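Local coordinates for uncharacterized protein ABO_0056 (Alcanivorax borkumensis, PDB 3H35) that is of unknown function but carries a domain related to the abortive-infection alpha family of the helix-turn-helix clan, at residues Ser127-Tyr132 and Ile157-Leu162. Sequence-based numbering, arbitrary orientation.
Sequences SLRTDY and IRRETL
Tyr132 and Arg159 are the pair whose CA atoms come nearest, 7.0 Å apart, between the first turn of helix 129-137 and strand 156-164; toward the start of the helix the spacing widens to 8.5 Å between the CA atoms of Leu128, the N-cap residue, and Thr161. The turn itself is closed by a bond from Tyr132 N to Leu128 O. How an aromatic side chain can tie a helix to a strand through both its face and its hydroxyl is well illustrated by Tyr132. With CG anti to its carbonyl carbon (chi1 -66°), the ring reaches the strand, and its OH donates to Glu160 O over 2.7 Å. The hydroxyl stands well above the carbonyl plane rather than on a lone pair. Tyr132 OH is also hydrogen-bonded to Thr125 N, outside the two segments. Arg159 lies across one face of the ring, its CB 3.9 Å from the ring centroid in a CH-pi contact. Its extended chain then runs back over the ring toward the helix, leaving the guanidinium almost parallel to the ring plane, 13° away, but over Tyr132 CB, which NE approaches to 3.5 Å. The strand is an inner one of the antiparallel sheet, between strands 71-77 and 119-123, so the helix start packs over a face of the sheet, on a strand already paired along both edges. Outside the two segments, Glu136 forms a salt bridge with Arg159 and Glu126 one with Arg129, which probably offsets the like charges where Arg129 NH1 comes within 3.4 Å of Arg159 NH1. A water bridges these two nitrogens, accepting from both, and lies in the plane of each guanidinium although the planes are turned 62° apart. At the other end, Leu128 CD1 meets Thr161 CG2 at 4.3 Å, while Thr161 OG1 is hydrogen-bonded to Asp123 O.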
loop_
_atom_site.group_PDB
_atom_site.type_symbol
_atom_site.label_atom_id
_atom_site.label_comp_id
_atom_site.label_asym_id
_atom_site.label_seq_id
_atom_site.Cartn_x
_atom_site.Cartn_y
_atom_site.Cartn_z
ATOM N N SER A 127 -0.515 -24.642 -15.749
ATOM C CA SER A 127 0.181 -25.734 -15.060
ATOM C C SER A 127 -0.038 -25.727 -13.552
ATOM O O SER A 127 0.168 -26.733 -12.894
ATOM C CB SER A 127 1.673 -25.668 -15.361
ATOM O OG SER A 127 2.206 -24.536 -14.715
ATOM N N LEU A 128 -0.465 -24.604 -12.997
ATOM C CA LEU A 128 -0.801 -24.558 -11.587
ATOM C C LEU A 128 -2.265 -24.962 -11.261
ATOM O O LEU A 128 -2.727 -24.770 -10.123
ATOM C CB LEU A 128 -0.491 -23.156 -11.052
ATOM C CG LEU A 128 1.020 -22.808 -11.026
ATOM C CD1 LEU A 128 1.223 -21.364 -10.611
ATOM C CD2 LEU A 128 1.750 -23.703 -10.091
ATOM N N ARG A 129 -3.002 -25.499 -12.249
ATOM C CA ARG A 129 -4.427 -25.814 -12.055
ATOM C C ARG A 129 -4.730 -26.573 -10.729
ATOM O O ARG A 129 -5.614 -26.198 -9.941
ATOM C CB ARG A 129 -4.997 -26.585 -13.256
ATOM C CG ARG A 129 -6.514 -26.726 -13.205
ATOM C CD ARG A 129 -7.102 -27.290 -14.510
ATOM N NE ARG A 129 -7.124 -26.342 -15.643
ATOM C CZ ARG A 129 -8.045 -25.403 -15.841
ATOM N NH1 ARG A 129 -9.040 -25.221 -14.985
ATOM N NH2 ARG A 129 -7.966 -24.621 -16.904
ATOM N N THR A 130 -3.980 -27.637 -10.497
ATOM C CA THR A 130 -4.159 -28.434 -9.294
ATOM C C THR A 130 -4.006 -27.574 -8.043
ATOM O O THR A 130 -4.856 -27.643 -7.139
ATOM C CB THR A 130 -3.167 -29.580 -9.286
ATOM O OG1 THR A 130 -3.528 -30.473 -10.340
ATOM C CG2 THR A 130 -3.201 -30.324 -7.979
ATOM N N ASP A 131 -2.968 -26.726 -8.021
ATOM C CA ASP A 131 -2.765 -25.818 -6.891
ATOM C C ASP A 131 -3.912 -24.833 -6.643
ATOM O O ASP A 131 -4.297 -24.593 -5.501
ATOM C CB ASP A 131 -1.456 -25.058 -7.051
ATOM C CG ASP A 131 -0.250 -25.967 -6.853
ATOM O OD1 ASP A 131 -0.100 -26.488 -5.734
ATOM O OD2 ASP A 131 0.514 -26.184 -7.814
ATOM N N TYR A 132 -4.458 -24.259 -7.702
ATOM C CA TYR A 132 -5.623 -23.403 -7.531
ATOM C C TYR A 132 -6.758 -24.165 -6.844
ATOM O O TYR A 132 -7.413 -23.624 -5.944
ATOM C CB TYR A 132 -6.119 -22.896 -8.871
ATOM C CG TYR A 132 -5.153 -21.967 -9.588
ATOM C CD1 TYR A 132 -4.802 -20.741 -9.044
ATOM C CD2 TYR A 132 -4.626 -22.303 -10.836
ATOM C CE1 TYR A 132 -3.904 -19.896 -9.699
ATOM C CE2 TYR A 132 -3.747 -21.475 -11.493
ATOM C CZ TYR A 132 -3.387 -20.256 -10.929
ATOM O OH TYR A 132 -2.512 -19.430 -11.614
ATOM N N ILE A 157 -13.428 -14.461 -7.322
ATOM C CA ILE A 157 -12.111 -15.083 -7.282
ATOM C C ILE A 157 -11.513 -14.958 -8.643
ATOM O O ILE A 157 -12.153 -15.276 -9.638
ATOM C CB ILE A 157 -12.158 -16.581 -7.024
ATOM C CG1 ILE A 157 -12.872 -16.871 -5.699
ATOM C CG2 ILE A 157 -10.710 -17.149 -7.010
ATOM C CD1 ILE A 157 -12.977 -18.338 -5.322
ATOM N N ARG A 158 -10.265 -14.532 -8.686
ATOM C CA ARG A 158 -9.501 -14.608 -9.896
ATOM C C ARG A 158 -8.237 -15.382 -9.650
ATOM O O ARG A 158 -7.496 -15.078 -8.713
ATOM C CB ARG A 158 -9.157 -13.223 -10.423
ATOM C CG ARG A 158 -8.527 -13.278 -11.786
ATOM C CD ARG A 158 -8.421 -11.870 -12.403
ATOM N NE ARG A 158 -7.986 -11.906 -13.806
ATOM C CZ ARG A 158 -6.738 -11.680 -14.232
ATOM N NH1 ARG A 158 -6.458 -11.729 -15.533
ATOM N NH2 ARG A 158 -5.765 -11.393 -13.381
ATOM N N ARG A 159 -8.004 -16.375 -10.501
ATOM C CA ARG A 159 -6.806 -17.165 -10.463
ATOM C C ARG A 159 -5.659 -16.404 -11.125
ATOM O O ARG A 159 -5.722 -16.011 -12.275
ATOM C CB ARG A 159 -7.003 -18.511 -11.136
ATOM C CG ARG A 159 -7.973 -19.445 -10.408
ATOM C CD ARG A 159 -8.291 -20.625 -11.293
ATOM N NE ARG A 159 -8.948 -21.700 -10.572
ATOM C CZ ARG A 159 -9.180 -22.896 -11.085
ATOM N NH1 ARG A 159 -8.811 -23.180 -12.335
ATOM N NH2 ARG A 159 -9.751 -23.819 -10.339
ATOM N N GLU A 160 -4.601 -16.212 -10.349
ATOM C CA GLU A 160 -3.446 -15.465 -10.792
ATOM C C GLU A 160 -2.158 -16.233 -10.416
ATOM O O GLU A 160 -2.201 -17.347 -9.874
ATOM C CB GLU A 160 -3.504 -14.063 -10.176
ATOM C CG GLU A 160 -4.756 -13.262 -10.618
ATOM C CD GLU A 160 -4.820 -11.854 -10.055
ATOM O OE1 GLU A 160 -4.281 -11.594 -8.955
ATOM O OE2 GLU A 160 -5.425 -10.997 -10.724
ATOM N N THR A 161 -1.023 -15.635 -10.743
ATOM C CA THR A 161 0.264 -16.220 -10.484
ATOM C C THR A 161 1.154 -15.265 -9.678
ATOM O O THR A 161 1.302 -14.095 -10.037
ATOM C CB THR A 161 0.928 -16.572 -11.808
ATOM O OG1 THR A 161 0.025 -17.395 -12.579
ATOM C CG2 THR A 161 2.252 -17.304 -11.552
ATOM N N LEU A 162 1.724 -15.760 -8.586
ATOM C CA LEU A 162 2.552 -14.948 -7.692
ATOM C C LEU A 162 3.971 -15.065 -8.144
ATOM O O LEU A 162 4.446 -16.168 -8.341
ATOM C CB LEU A 162 2.448 -15.469 -6.257
ATOM C CG LEU A 162 3.272 -14.810 -5.150
ATOM C CD1 LEU A 162 2.773 -13.351 -4.927
ATOM C CD2 LEU A 162 3.165 -15.675 -3.862
HETATM O O HOH W 1 -9.534 -26.243 -12.364
#